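2-hydroxyisobutyryl-CoA synthetase (Aquincola tertiaricarbonis, PDB 6HDY) belongs to the ANL superfamily of AMP-binding enzymes, pairing a large N-terminal portion with a smaller C-terminal domain. Local coordinates at residues A[52-57]-A[328-333]; A[63-68]-A[113-118]; A[99-104]-A[133-138]; A[137-142]-A[332-337]. One frame throughout, in Å; residues are numbered along the deposited sequence.

Interaction 1: residues A[52-57]-A[328-333]; sequences GRLQQV and THLERT
R53 reaches across from helix 43-64 and donates from NH1 to the carbonyl oxygen of L330, NH1 to O 3.1 Å and fairly straight at 161°. L330 O sits at the guanidinium edge, near its plane, whereas NH1 stands above the carbonyl plane of L330 and misses the lone pairs. The same NH1 gives a hydrogen bond to a water 2.8 Å away, which in turn donates to E331 OE2 at 2.6 Å, linking two opposite charges too far apart for a salt bridge. Beside this polar patch L54 CD1 presses on L330 CD2, a tight 3.5 Å, and also meets T328 CG2. V57 CG1 lies 3.7 Å from H329 O. The contact thus packs a long helix of the N-terminal portion against the end of strand 322-329, in an antiparallel sheet, and the turn that follows. R53 starts with CG anti to the backbone N (chi1 179°), then bends twice, and its NE donates to Q56 OE1 at 3.2 Å, fixing the rotation of the guanidinium. W15 adds a cation-pi contact to R53. Further out, R38 makes a salt bridge to E331 OE2, Y21 holds OE1, and H329 ND1 bonds M337 N.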
loop_
_atom_site.group_PDB
_atom_site.type_symbol
_atom_site.label_atom_id
_atom_site.label_comp_id
_atom_site.label_asym_id
_atom_site.label_seq_id
_atom_site.Cartn_x
_atom_site.Cartn_y
_atom_site.Cartn_z
ATOM N N GLY A 52 8.546 -16.354 -32.798
ATOM C CA GLY A 52 7.432 -17.296 -32.755
ATOM C C GLY A 52 6.341 -16.799 -31.828
ATOM O O GLY A 52 5.165 -16.765 -32.201
ATOM N N ARG A 53 6.744 -16.346 -30.631
ATOM C CA ARG A 53 5.835 -15.788 -29.625
ATOM C C ARG A 53 5.206 -14.476 -30.115
ATOM O O ARG A 53 4.023 -14.235 -29.887
ATOM C CB ARG A 53 6.585 -15.543 -28.297
ATOM C CG ARG A 53 5.701 -14.919 -27.185
ATOM C CD ARG A 53 4.424 -15.703 -26.854
ATOM N NE ARG A 53 4.703 -17.115 -26.584
ATOM C CZ ARG A 53 5.153 -17.572 -25.423
ATOM N NH1 ARG A 53 5.327 -16.744 -24.394
ATOM N NH2 ARG A 53 5.411 -18.859 -25.270
ATOM N N LEU A 54 6.028 -13.633 -30.755
ATOM C CA LEU A 54 5.679 -12.331 -31.321
ATOM C C LEU A 54 4.525 -12.495 -32.295
ATOM O O LEU A 54 3.591 -11.699 -32.271
ATOM C CB LEU A 54 6.926 -11.750 -32.026
ATOM C CG LEU A 54 7.512 -10.401 -31.577
ATOM C CD1 LEU A 54 7.096 -9.973 -30.180
ATOM C CD2 LEU A 54 9.016 -10.354 -31.764
ATOM N N GLN A 55 4.545 -13.576 -33.080
ATOM C CA GLN A 55 3.500 -13.926 -34.038
ATOM C C GLN A 55 2.200 -14.285 -33.301
ATOM O O GLN A 55 1.129 -13.794 -33.670
ATOM C CB GLN A 55 3.961 -15.083 -34.941
ATOM C CG GLN A 55 5.112 -14.683 -35.869
ATOM C CD GLN A 55 5.829 -15.875 -36.458
ATOM O OE1 GLN A 55 6.158 -16.845 -35.768
ATOM N NE2 GLN A 55 6.110 -15.818 -37.748
ATOM N N GLN A 56 2.317 -15.103 -32.226
ATOM C CA GLN A 56 1.205 -15.516 -31.367
ATOM C C GLN A 56 0.545 -14.276 -30.737
ATOM O O GLN A 56 -0.662 -14.135 -30.832
ATOM C CB GLN A 56 1.690 -16.466 -30.249
ATOM C CG GLN A 56 2.140 -17.844 -30.676
ATOM C CD GLN A 56 2.503 -18.717 -29.487
ATOM O OE1 GLN A 56 3.687 -18.845 -29.130
ATOM N NE2 GLN A 56 1.499 -19.379 -28.879
ATOM N N VAL A 57 1.353 -13.369 -30.131
ATOM C CA VAL A 57 0.908 -12.134 -29.457
ATOM C C VAL A 57 0.150 -11.204 -30.429
ATOM O O VAL A 57 -0.947 -10.735 -30.106
ATOM C CB VAL A 57 2.093 -11.431 -28.722
ATOM C CG1 VAL A 57 1.698 -10.047 -28.188
ATOM C CG2 VAL A 57 2.617 -12.309 -27.582
ATOM N N THR A 328 7.827 -4.889 -25.956
ATOM C CA THR A 328 6.715 -5.775 -26.298
ATOM C C THR A 328 6.573 -6.900 -25.268
ATOM O O THR A 328 7.540 -7.619 -25.004
ATOM C CB THR A 328 6.825 -6.316 -27.747
ATOM O OG1 THR A 328 6.889 -5.224 -28.675
ATOM C CG2 THR A 328 5.660 -7.238 -28.112
ATOM N N HIS A 329 5.349 -7.048 -24.708
ATOM C CA HIS A 329 4.966 -8.131 -23.800
ATOM C C HIS A 329 4.941 -9.458 -24.538
ATOM O O HIS A 329 4.298 -9.570 -25.595
ATOM C CB HIS A 329 3.539 -7.906 -23.200
ATOM C CG HIS A 329 3.501 -6.909 -22.079
ATOM N ND1 HIS A 329 2.705 -5.775 -22.143
ATOM C CD2 HIS A 329 4.139 -6.928 -20.886
ATOM C CE1 HIS A 329 2.897 -5.138 -20.999
ATOM N NE2 HIS A 329 3.761 -5.789 -20.216
ATOM N N LEU A 330 5.575 -10.492 -23.955
ATOM C CA LEU A 330 5.487 -11.838 -24.561
ATOM C C LEU A 330 4.598 -12.801 -23.734
ATOM O O LEU A 330 4.262 -13.891 -24.198
ATOM C CB LEU A 330 6.895 -12.443 -24.779
ATOM C CG LEU A 330 7.894 -11.634 -25.610
ATOM C CD1 LEU A 330 9.203 -12.364 -25.714
ATOM C CD2 LEU A 330 7.347 -11.339 -26.988
ATOM N N GLU A 331 4.198 -12.387 -22.520
ATOM C CA GLU A 331 3.445 -13.209 -21.576
ATOM C C GLU A 331 2.296 -12.461 -20.899
ATOM O O GLU A 331 2.091 -12.616 -19.687
ATOM C CB GLU A 331 4.410 -13.805 -20.525
ATOM C CG GLU A 331 5.414 -14.812 -21.076
ATOM C CD GLU A 331 6.271 -15.546 -20.064
ATOM O OE1 GLU A 331 6.390 -15.076 -18.912
ATOM O OE2 GLU A 331 6.821 -16.607 -20.425
ATOM N N ARG A 332 1.530 -11.656 -21.673
ATOM C CA ARG A 332 0.380 -10.908 -21.140
ATOM C C ARG A 332 -0.829 -10.941 -22.049
ATOM O O ARG A 332 -0.713 -10.719 -23.253
ATOM C CB ARG A 332 0.761 -9.453 -20.776
ATOM C CG ARG A 332 1.502 -9.348 -19.445
ATOM C CD ARG A 332 1.501 -7.961 -18.856
ATOM N NE ARG A 332 0.158 -7.426 -18.568
ATOM C CZ ARG A 332 -0.062 -6.222 -18.052
ATOM N NH1 ARG A 332 0.957 -5.422 -17.754
ATOM N NH2 ARG A 332 -1.305 -5.807 -17.829
ATOM N N THR A 333 -2.002 -11.223 -21.466
ATOM C CA THR A 333 -3.272 -11.266 -22.192
ATOM C C THR A 333 -4.110 -10.003 -21.952
ATOM O O THR A 333 -4.977 -9.696 -22.760
ATOM C CB THR A 333 -4.051 -12.537 -21.826
ATOM O OG1 THR A 333 -4.190 -12.602 -20.402
ATOM C CG2 THR A 333 -3.396 -13.816 -22.365
HETATM O O HOH W 1 5.815 -18.303 -22.141
#

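Interaction 2: residues A[63-68]-A[113-118]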
loop_
_atom_site.group_PDB
_atom_site.type_symbol
_atom_site.label_atom_id
_atom_site.label_comp_id
_atom_site.label_asym_id
_atom_site.label_seq_id
_atom_site.Cartn_x
_atom_site.Cartn_y
_atom_site.Cartn_z
ATOM N N GLU A 63 -7.097 -10.253 -32.788
ATOM C CA GLU A 63 -8.358 -10.911 -32.457
ATOM C C GLU A 63 -9.142 -10.222 -31.352
ATOM O O GLU A 63 -10.368 -10.217 -31.421
ATOM C CB GLU A 63 -8.086 -12.373 -32.045
ATOM C CG GLU A 63 -9.226 -13.337 -32.329
ATOM C CD GLU A 63 -9.554 -13.503 -33.799
ATOM O OE1 GLU A 63 -8.618 -13.465 -34.633
ATOM O OE2 GLU A 63 -10.757 -13.659 -34.117
ATOM N N HIS A 64 -8.456 -9.682 -30.313
ATOM C CA HIS A 64 -9.135 -9.148 -29.128
ATOM C C HIS A 64 -9.041 -7.642 -28.897
ATOM O O HIS A 64 -9.790 -7.104 -28.088
ATOM C CB HIS A 64 -8.610 -9.891 -27.896
ATOM C CG HIS A 64 -8.955 -11.345 -27.913
ATOM N ND1 HIS A 64 -7.984 -12.311 -28.067
ATOM C CD2 HIS A 64 -10.161 -11.947 -27.865
ATOM C CE1 HIS A 64 -8.627 -13.469 -28.082
ATOM N NE2 HIS A 64 -9.933 -13.299 -27.955
ATOM N N ALA A 65 -8.148 -6.959 -29.597
ATOM C CA ALA A 65 -7.950 -5.522 -29.417
ATOM C C ALA A 65 -8.268 -4.700 -30.665
ATOM O O ALA A 65 -7.429 -4.608 -31.561
ATOM C CB ALA A 65 -6.532 -5.239 -28.944
ATOM N N PRO A 66 -9.425 -4.006 -30.716
ATOM C CA PRO A 66 -9.696 -3.142 -31.880
ATOM C C PRO A 66 -8.717 -1.967 -31.971
ATOM O O PRO A 66 -8.566 -1.408 -33.042
ATOM C CB PRO A 66 -11.158 -2.698 -31.674
ATOM C CG PRO A 66 -11.713 -3.624 -30.647
ATOM C CD PRO A 66 -10.558 -3.987 -29.768
ATOM N N PHE A 67 -8.022 -1.627 -30.864
ATOM C CA PHE A 67 -6.998 -0.581 -30.825
ATOM C C PHE A 67 -5.861 -0.983 -31.745
ATOM O O PHE A 67 -5.442 -0.170 -32.565
ATOM C CB PHE A 67 -6.469 -0.368 -29.385
ATOM C CG PHE A 67 -5.209 0.462 -29.298
ATOM C CD1 PHE A 67 -5.261 1.847 -29.396
ATOM C CD2 PHE A 67 -3.965 -0.144 -29.158
ATOM C CE1 PHE A 67 -4.088 2.613 -29.363
ATOM C CE2 PHE A 67 -2.799 0.623 -29.117
ATOM C CZ PHE A 67 -2.872 1.998 -29.216
ATOM N N TYR A 68 -5.344 -2.228 -31.588
ATOM C CA TYR A 68 -4.290 -2.766 -32.432
ATOM C C TYR A 68 -4.784 -3.048 -33.841
ATOM O O TYR A 68 -4.073 -2.728 -34.783
ATOM C CB TYR A 68 -3.648 -4.009 -31.811
ATOM C CG TYR A 68 -2.765 -3.664 -30.640
ATOM C CD1 TYR A 68 -1.578 -2.953 -30.821
ATOM C CD2 TYR A 68 -3.114 -4.035 -29.346
ATOM C CE1 TYR A 68 -0.782 -2.592 -29.739
ATOM C CE2 TYR A 68 -2.308 -3.702 -28.257
ATOM C CZ TYR A 68 -1.137 -2.987 -28.462
ATOM O OH TYR A 68 -0.341 -2.649 -27.401
ATOM N N TYR A 113 -7.547 -1.774 -25.994
ATOM C CA TYR A 113 -6.419 -2.691 -25.984
ATOM C C TYR A 113 -6.452 -3.599 -24.742
ATOM O O TYR A 113 -5.485 -4.318 -24.511
ATOM C CB TYR A 113 -5.083 -1.930 -26.115
ATOM C CG TYR A 113 -4.874 -0.884 -25.047
ATOM C CD1 TYR A 113 -5.470 0.372 -25.150
ATOM C CD2 TYR A 113 -4.112 -1.156 -23.914
ATOM C CE1 TYR A 113 -5.331 1.323 -24.146
ATOM C CE2 TYR A 113 -3.944 -0.201 -22.909
ATOM C CZ TYR A 113 -4.586 1.028 -23.018
ATOM O OH TYR A 113 -4.427 2.003 -22.070
ATOM N N VAL A 114 -7.567 -3.598 -23.972
ATOM C CA VAL A 114 -7.702 -4.408 -22.755
ATOM C C VAL A 114 -7.607 -5.940 -23.041
ATOM O O VAL A 114 -6.952 -6.648 -22.284
ATOM C CB VAL A 114 -8.939 -4.027 -21.914
ATOM C CG1 VAL A 114 -10.258 -4.351 -22.632
ATOM C CG2 VAL A 114 -8.885 -4.669 -20.537
ATOM N N CYS A 115 -8.262 -6.418 -24.128
ATOM C CA CYS A 115 -8.284 -7.770 -24.703
ATOM C C CYS A 115 -9.113 -8.751 -23.914
ATOM O O CYS A 115 -9.902 -9.474 -24.505
ATOM C CB CYS A 115 -6.877 -8.313 -24.946
ATOM S SG CYS A 115 -5.938 -7.421 -26.205
ATOM N N VAL A 116 -8.865 -8.842 -22.598
ATOM C CA VAL A 116 -9.567 -9.791 -21.741
ATOM C C VAL A 116 -10.983 -9.297 -21.464
ATOM O O VAL A 116 -11.207 -8.079 -21.505
ATOM C CB VAL A 116 -8.784 -10.068 -20.417
ATOM C CG1 VAL A 116 -7.459 -10.774 -20.677
ATOM C CG2 VAL A 116 -8.608 -8.816 -19.564
ATOM N N PRO A 117 -11.951 -10.190 -21.132
ATOM C CA PRO A 117 -13.272 -9.686 -20.744
ATOM C C PRO A 117 -13.160 -8.966 -19.408
ATOM O O PRO A 117 -12.230 -9.223 -18.641
ATOM C CB PRO A 117 -14.126 -10.955 -20.600
ATOM C CG PRO A 117 -13.306 -12.071 -21.185
ATOM C CD PRO A 117 -11.881 -11.663 -21.006
ATOM N N ASN A 118 -14.119 -8.080 -19.128
ATOM C CA ASN A 118 -14.234 -7.317 -17.886
ATOM C C ASN A 118 -14.123 -8.212 -16.645
ATOM O O ASN A 118 -13.451 -7.849 -15.691
ATOM C CB ASN A 118 -15.567 -6.567 -17.864
ATOM C CG ASN A 118 -15.452 -5.147 -17.376
ATOM O OD1 ASN A 118 -14.479 -4.429 -17.674
ATOM N ND2 ASN A 118 -16.462 -4.708 -16.624
HETATM O O HOH W 2 -9.663 -5.147 -25.917
HETATM O O HOH W 3 -11.944 -8.823 -26.356
#
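The F67 ring has Y113 over one face, with Y113 CD1 4.1 Å above the plane of F67 and toward the rim; this is an edge-to-face pair, centroids 5.4 Å apart and planes at 60°. Y68 CD2 lies at the F67 edge, while F67 CD2 in turn sits over the centre of the Y68 ring. Y113 takes the crowded first torsion (chi1 57°), and its CB nestles against both aromatics, 3.7 Å from F67 CD2 and 3.9 Å from Y68 CE2. Further along, A65 CB meets C115 SG at 3.6 Å. This is where helix 43-64 gives way to helix 66-74, and the 113-118 loop packs into the bend. Y68 OH looks past the contact to P336 O and I338 N. Two waters stitch the backbones together: both donate to H64 O, one accepting from C115 N at 2.6 Å, the other donating to C115 O at 2.8 Å. Direct contact here is therefore apolar, and the polar backbone atoms of H64 and C115 are joined through water.

Interaction 3: residues A[99-104]-A[133-138]; sequences DLRESQ and RPTAFG. With SO4 (sulfate ion), chain D.
Q104 OE1 is held from two sources: A136 N donates to it at 2.8 Å, nearly straight at 168° and in the carbonyl plane on a lone pair, and a water donates more loosely while also bonding P134 O. The other half of the amide completes the grip, Q104 NE2 giving a hydrogen to A136 O at 2.8 Å, again on a lone pair though somewhat bent (149°). One side-chain amide thereby serves both the N-H and the C=O of a single residue, much as a neighbouring strand would. Q104 gets there with CG anti to its carbonyl carbon (chi1 -71°) and an extended chain beyond. A136 O has a further donor in Q335 NE2, and Y113 OH bonds Q104 NE2 weakly. Next to the amide, T135 CG2 packs on R101 CG at 3.7 Å, and R101 CD passes R133 O at 3.8 Å. Helix 97-106 is thus fastened to the start of strand 136-140, at the end of the glycine- and threonine-rich sequence that in this family forms the P-loop. On the helix's other flank S103 OG donates to sulfate O1 at 3.0 Å, with R70 as a second donor to that ion, which probably came from the crystallisation liquor. With both the oxygen and the nitrogen of the Q104 amide engaged, its flip is fixed, and the backbone of A136 is pinned at the point where the strand begins.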
loop_
_atom_site.group_PDB
_atom_site.type_symbol
_atom_site.label_atom_id
_atom_site.label_comp_id
_atom_site.label_asym_id
_atom_site.label_seq_id
_atom_site.Cartn_x
_atom_site.Cartn_y
_atom_site.Cartn_z
ATOM N N ASP A 99 -1.438 7.610 -27.310
ATOM C CA ASP A 99 -2.372 6.711 -28.005
ATOM C C ASP A 99 -3.214 5.933 -27.005
ATOM O O ASP A 99 -4.394 5.741 -27.228
ATOM C CB ASP A 99 -1.629 5.747 -28.965
ATOM C CG ASP A 99 -0.812 6.434 -30.052
ATOM O OD1 ASP A 99 -1.252 7.502 -30.543
ATOM O OD2 ASP A 99 0.235 5.882 -30.442
ATOM N N LEU A 100 -2.608 5.524 -25.880
ATOM C CA LEU A 100 -3.280 4.798 -24.802
ATOM C C LEU A 100 -4.361 5.666 -24.133
ATOM O O LEU A 100 -5.468 5.188 -23.872
ATOM C CB LEU A 100 -2.223 4.366 -23.768
ATOM C CG LEU A 100 -1.586 2.981 -23.909
ATOM C CD1 LEU A 100 -1.816 2.341 -25.284
ATOM C CD2 LEU A 100 -0.148 3.008 -23.484
ATOM N N ARG A 101 -4.023 6.948 -23.878
ATOM C CA ARG A 101 -4.906 7.943 -23.275
ATOM C C ARG A 101 -6.150 8.116 -24.145
ATOM O O ARG A 101 -7.272 8.030 -23.634
ATOM C CB ARG A 101 -4.169 9.288 -23.082
ATOM C CG ARG A 101 -3.167 9.296 -21.935
ATOM C CD ARG A 101 -2.383 10.603 -21.850
ATOM N NE ARG A 101 -1.017 10.374 -21.370
ATOM C CZ ARG A 101 0.072 10.933 -21.894
ATOM N NH1 ARG A 101 -0.032 11.781 -22.911
ATOM N NH2 ARG A 101 1.273 10.657 -21.398
ATOM N N GLU A 102 -5.951 8.315 -25.462
ATOM C CA GLU A 102 -7.042 8.498 -26.435
ATOM C C GLU A 102 -7.966 7.277 -26.494
ATOM O O GLU A 102 -9.187 7.434 -26.475
ATOM C CB GLU A 102 -6.484 8.851 -27.817
ATOM C CG GLU A 102 -5.915 10.261 -27.891
ATOM C CD GLU A 102 -5.002 10.583 -29.060
ATOM O OE1 GLU A 102 -4.844 9.731 -29.969
ATOM O OE2 GLU A 102 -4.441 11.702 -29.064
ATOM N N SER A 103 -7.374 6.064 -26.484
ATOM C CA SER A 103 -8.100 4.788 -26.491
ATOM C C SER A 103 -8.959 4.642 -25.220
ATOM O O SER A 103 -10.089 4.168 -25.293
ATOM C CB SER A 103 -7.121 3.626 -26.616
ATOM O OG SER A 103 -7.830 2.401 -26.703
ATOM N N GLN A 104 -8.399 5.024 -24.058
ATOM C CA GLN A 104 -9.096 5.014 -22.768
ATOM C C GLN A 104 -10.233 6.046 -22.728
ATOM O O GLN A 104 -11.331 5.708 -22.271
ATOM C CB GLN A 104 -8.115 5.192 -21.613
ATOM C CG GLN A 104 -7.261 3.945 -21.427
ATOM C CD GLN A 104 -6.693 3.790 -20.052
ATOM O OE1 GLN A 104 -6.864 4.635 -19.165
ATOM N NE2 GLN A 104 -6.009 2.686 -19.847
ATOM N N ARG A 133 -3.771 13.674 -18.102
ATOM C CA ARG A 133 -4.815 12.657 -17.958
ATOM C C ARG A 133 -4.227 11.297 -17.546
ATOM O O ARG A 133 -3.294 10.797 -18.204
ATOM C CB ARG A 133 -5.688 12.549 -19.229
ATOM C CG ARG A 133 -7.197 12.711 -18.983
ATOM C CD ARG A 133 -7.610 14.129 -18.594
ATOM N NE ARG A 133 -9.067 14.292 -18.555
ATOM C CZ ARG A 133 -9.698 15.368 -18.086
ATOM N NH1 ARG A 133 -11.024 15.424 -18.099
ATOM N NH2 ARG A 133 -9.008 16.390 -17.594
ATOM N N PRO A 134 -4.706 10.703 -16.419
ATOM C CA PRO A 134 -4.129 9.423 -15.984
ATOM C C PRO A 134 -4.669 8.226 -16.770
ATOM O O PRO A 134 -5.829 8.209 -17.177
ATOM C CB PRO A 134 -4.507 9.349 -14.506
ATOM C CG PRO A 134 -5.774 10.119 -14.404
ATOM C CD PRO A 134 -5.792 11.141 -15.514
ATOM N N THR A 135 -3.832 7.223 -16.942
ATOM C CA THR A 135 -4.221 5.991 -17.610
ATOM C C THR A 135 -4.452 4.928 -16.572
ATOM O O THR A 135 -3.670 4.799 -15.636
ATOM C CB THR A 135 -3.219 5.564 -18.688
ATOM O OG1 THR A 135 -1.929 5.987 -18.300
ATOM C CG2 THR A 135 -3.547 6.155 -20.036
ATOM N N ALA A 136 -5.531 4.181 -16.737
ATOM C CA ALA A 136 -5.916 3.108 -15.838
ATOM C C ALA A 136 -5.359 1.760 -16.296
ATOM O O ALA A 136 -5.457 1.398 -17.468
ATOM C CB ALA A 136 -7.438 3.041 -15.750
ATOM N N PHE A 137 -4.804 1.005 -15.360
ATOM C CA PHE A 137 -4.352 -0.334 -15.662
ATOM C C PHE A 137 -5.386 -1.345 -15.122
ATOM O O PHE A 137 -5.732 -1.314 -13.946
ATOM C CB PHE A 137 -2.937 -0.611 -15.144
ATOM C CG PHE A 137 -1.865 0.382 -15.554
ATOM C CD1 PHE A 137 -1.715 0.766 -16.884
ATOM C CD2 PHE A 137 -0.951 0.869 -14.623
ATOM C CE1 PHE A 137 -0.696 1.651 -17.266
ATOM C CE2 PHE A 137 0.027 1.798 -14.996
ATOM C CZ PHE A 137 0.162 2.167 -16.314
ATOM N N GLY A 138 -5.889 -2.184 -16.016
ATOM C CA GLY A 138 -6.810 -3.270 -15.732
ATOM C C GLY A 138 -6.059 -4.554 -15.999
ATOM O O GLY A 138 -5.973 -5.001 -17.142
HETATM S S SO4 D . -8.659 3.956 -30.274
HETATM O O1 SO4 D . -9.077 2.798 -29.446
HETATM O O2 SO4 D . -9.632 5.054 -30.166
HETATM O O3 SO4 D . -8.557 3.510 -31.678
HETATM O O4 SO4 D . -7.344 4.486 -29.861
HETATM O O HOH W 4 -6.995 7.786 -19.747
#

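Interaction 4: residues A[137-142]-A[332-337]; sequences FGIGRA and RTSQPM
S334 and Q335 turn their side chains onto the backbone of strand 136-140 by different routes: S334 OG sits between its own backbone N and carbonyl carbon (chi1 79°), while Q335 sets CG anti to the carbonyl carbon (chi1 -65°) and then runs extended. Q335 OE1 accepts from G138 N at 2.8 Å, with that N-H arriving well above the amide carbonyl plane. It also lies 3.2 Å from F137 CA, at the edge of the F137 ring, the ring and amide planes being steeply inclined. Two residues on, G140 N donates to S334 OG at 3.1 Å, nearly straight at 168°. S334 OG also meets R332 NH2 in a weak 3.3 Å bond, and D143 OD2 is a further partner. The R332 guanidinium rests against I139, NH2 to CG1 3.7 Å, while its NE makes a salt bridge to D143 and its NH1 bonds S282 O. G140 has no side chain on the flank facing S334, so the loop can come close there. G140 is the N-cap of helix 141-157, so the S334 bond falls at the strand-to-helix junction. F137 packs on M176 and A279, which line the pocket of (3S)-3-hydroxybutanoic acid; the arrangement backs the ligand site of this AMP-binding fold.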
loop_
_atom_site.group_PDB
_atom_site.type_symbol
_atom_site.label_atom_id
_atom_site.label_comp_id
_atom_site.label_asym_id
_atom_site.label_seq_id
_atom_site.Cartn_x
_atom_site.Cartn_y
_atom_site.Cartn_z
ATOM N N PHE A 137 -4.804 1.005 -15.360
ATOM C CA PHE A 137 -4.352 -0.334 -15.662
ATOM C C PHE A 137 -5.386 -1.345 -15.122
ATOM O O PHE A 137 -5.732 -1.314 -13.946
ATOM C CB PHE A 137 -2.937 -0.611 -15.144
ATOM C CG PHE A 137 -1.865 0.382 -15.554
ATOM C CD1 PHE A 137 -1.715 0.766 -16.884
ATOM C CD2 PHE A 137 -0.951 0.869 -14.623
ATOM C CE1 PHE A 137 -0.696 1.651 -17.266
ATOM C CE2 PHE A 137 0.027 1.798 -14.996
ATOM C CZ PHE A 137 0.162 2.167 -16.314
ATOM N N GLY A 138 -5.889 -2.184 -16.016
ATOM C CA GLY A 138 -6.810 -3.270 -15.732
ATOM C C GLY A 138 -6.059 -4.554 -15.999
ATOM O O GLY A 138 -5.973 -5.001 -17.142
ATOM N N ILE A 139 -5.459 -5.118 -14.957
ATOM C CA ILE A 139 -4.635 -6.317 -15.033
ATOM C C ILE A 139 -5.429 -7.582 -14.655
ATOM O O ILE A 139 -6.032 -7.631 -13.582
ATOM C CB ILE A 139 -3.358 -6.116 -14.205
ATOM C CG1 ILE A 139 -2.740 -4.733 -14.541
ATOM C CG2 ILE A 139 -2.367 -7.258 -14.470
ATOM C CD1 ILE A 139 -2.092 -4.054 -13.439
ATOM N N GLY A 140 -5.441 -8.567 -15.560
ATOM C CA GLY A 140 -6.157 -9.813 -15.352
ATOM C C GLY A 140 -5.428 -10.702 -14.373
ATOM O O GLY A 140 -4.238 -10.508 -14.134
ATOM N N ARG A 141 -6.141 -11.678 -13.802
ATOM C CA ARG A 141 -5.623 -12.646 -12.829
ATOM C C ARG A 141 -4.408 -13.393 -13.355
ATOM O O ARG A 141 -3.407 -13.523 -12.650
ATOM C CB ARG A 141 -6.730 -13.645 -12.460
ATOM C CG ARG A 141 -6.810 -13.957 -10.971
ATOM C CD ARG A 141 -8.118 -14.622 -10.567
ATOM N NE ARG A 141 -9.302 -13.982 -11.155
ATOM C CZ ARG A 141 -10.059 -14.521 -12.111
ATOM N NH1 ARG A 141 -9.762 -15.720 -12.607
ATOM N NH2 ARG A 141 -11.113 -13.866 -12.582
ATOM N N ALA A 142 -4.489 -13.870 -14.598
ATOM C CA ALA A 142 -3.409 -14.610 -15.248
ATOM C C ALA A 142 -2.190 -13.752 -15.443
ATOM O O ALA A 142 -1.088 -14.224 -15.156
ATOM C CB ALA A 142 -3.899 -15.211 -16.568
ATOM N N ARG A 332 1.530 -11.656 -21.673
ATOM C CA ARG A 332 0.380 -10.908 -21.140
ATOM C C ARG A 332 -0.829 -10.941 -22.049
ATOM O O ARG A 332 -0.713 -10.719 -23.253
ATOM C CB ARG A 332 0.761 -9.453 -20.776
ATOM C CG ARG A 332 1.502 -9.348 -19.445
ATOM C CD ARG A 332 1.501 -7.961 -18.856
ATOM N NE ARG A 332 0.158 -7.426 -18.568
ATOM C CZ ARG A 332 -0.062 -6.222 -18.052
ATOM N NH1 ARG A 332 0.957 -5.422 -17.754
ATOM N NH2 ARG A 332 -1.305 -5.807 -17.829
ATOM N N THR A 333 -2.002 -11.223 -21.466
ATOM C CA THR A 333 -3.272 -11.266 -22.192
ATOM C C THR A 333 -4.110 -10.003 -21.952
ATOM O O THR A 333 -4.977 -9.696 -22.760
ATOM C CB THR A 333 -4.051 -12.537 -21.826
ATOM O OG1 THR A 333 -4.190 -12.602 -20.402
ATOM C CG2 THR A 333 -3.396 -13.816 -22.365
ATOM N N SER A 334 -3.867 -9.276 -20.839
ATOM C CA SER A 334 -4.629 -8.059 -20.476
ATOM C C SER A 334 -3.769 -6.825 -20.746
ATOM O O SER A 334 -2.606 -6.793 -20.320
ATOM C CB SER A 334 -5.072 -8.098 -19.010
ATOM O OG SER A 334 -4.007 -7.758 -18.130
ATOM N N GLN A 335 -4.329 -5.820 -21.472
ATOM C CA GLN A 335 -3.601 -4.605 -21.885
ATOM C C GLN A 335 -2.203 -4.929 -22.441
ATOM O O GLN A 335 -1.221 -4.345 -21.985
ATOM C CB GLN A 335 -3.561 -3.553 -20.758
ATOM C CG GLN A 335 -4.975 -3.015 -20.421
ATOM C CD GLN A 335 -4.924 -1.905 -19.382
ATOM O OE1 GLN A 335 -4.264 -2.021 -18.349
ATOM N NE2 GLN A 335 -5.640 -0.814 -19.623
ATOM N N PRO A 336 -2.050 -5.908 -23.397
ATOM C CA PRO A 336 -0.691 -6.215 -23.881
ATOM C C PRO A 336 -0.113 -5.042 -24.662
ATOM O O PRO A 336 -0.810 -4.414 -25.456
ATOM C CB PRO A 336 -0.878 -7.473 -24.738
ATOM C CG PRO A 336 -2.286 -7.415 -25.202
ATOM C CD PRO A 336 -3.069 -6.723 -24.104
ATOM N N MET A 337 1.124 -4.717 -24.379
ATOM C CA MET A 337 1.834 -3.622 -25.031
ATOM C C MET A 337 2.703 -4.179 -26.141
ATOM O O MET A 337 3.555 -5.035 -25.885
ATOM C CB MET A 337 2.715 -2.851 -24.033
ATOM C CG MET A 337 1.976 -2.049 -22.980
ATOM S SD MET A 337 0.812 -0.772 -23.503
ATOM C CE MET A 337 1.514 -0.139 -24.826
#

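Overall arrangement
All four contacts lie in one connected region of the N-terminal portion. Interactions 2 and 4 are nearest, centres about 10 Å apart; interactions 1 and 3 are farthest, about 21 Å, without touching. Along the chain, interactions 2 and 3 alternate their segments, and both are nested inside the long loop that interaction 1 closes. The loop after strand 322-329 serves interactions 1 and 4, which share R332 and T333; interactions 3 and 4 share F137 and G138 on strand 136-140, and helix 43-64 serves interactions 1 and 2. The set therefore ties early helices to sequence-distant strands and loops, with interaction 4 bringing the F137 side chain to about 6 Å from the nearer bound ligand.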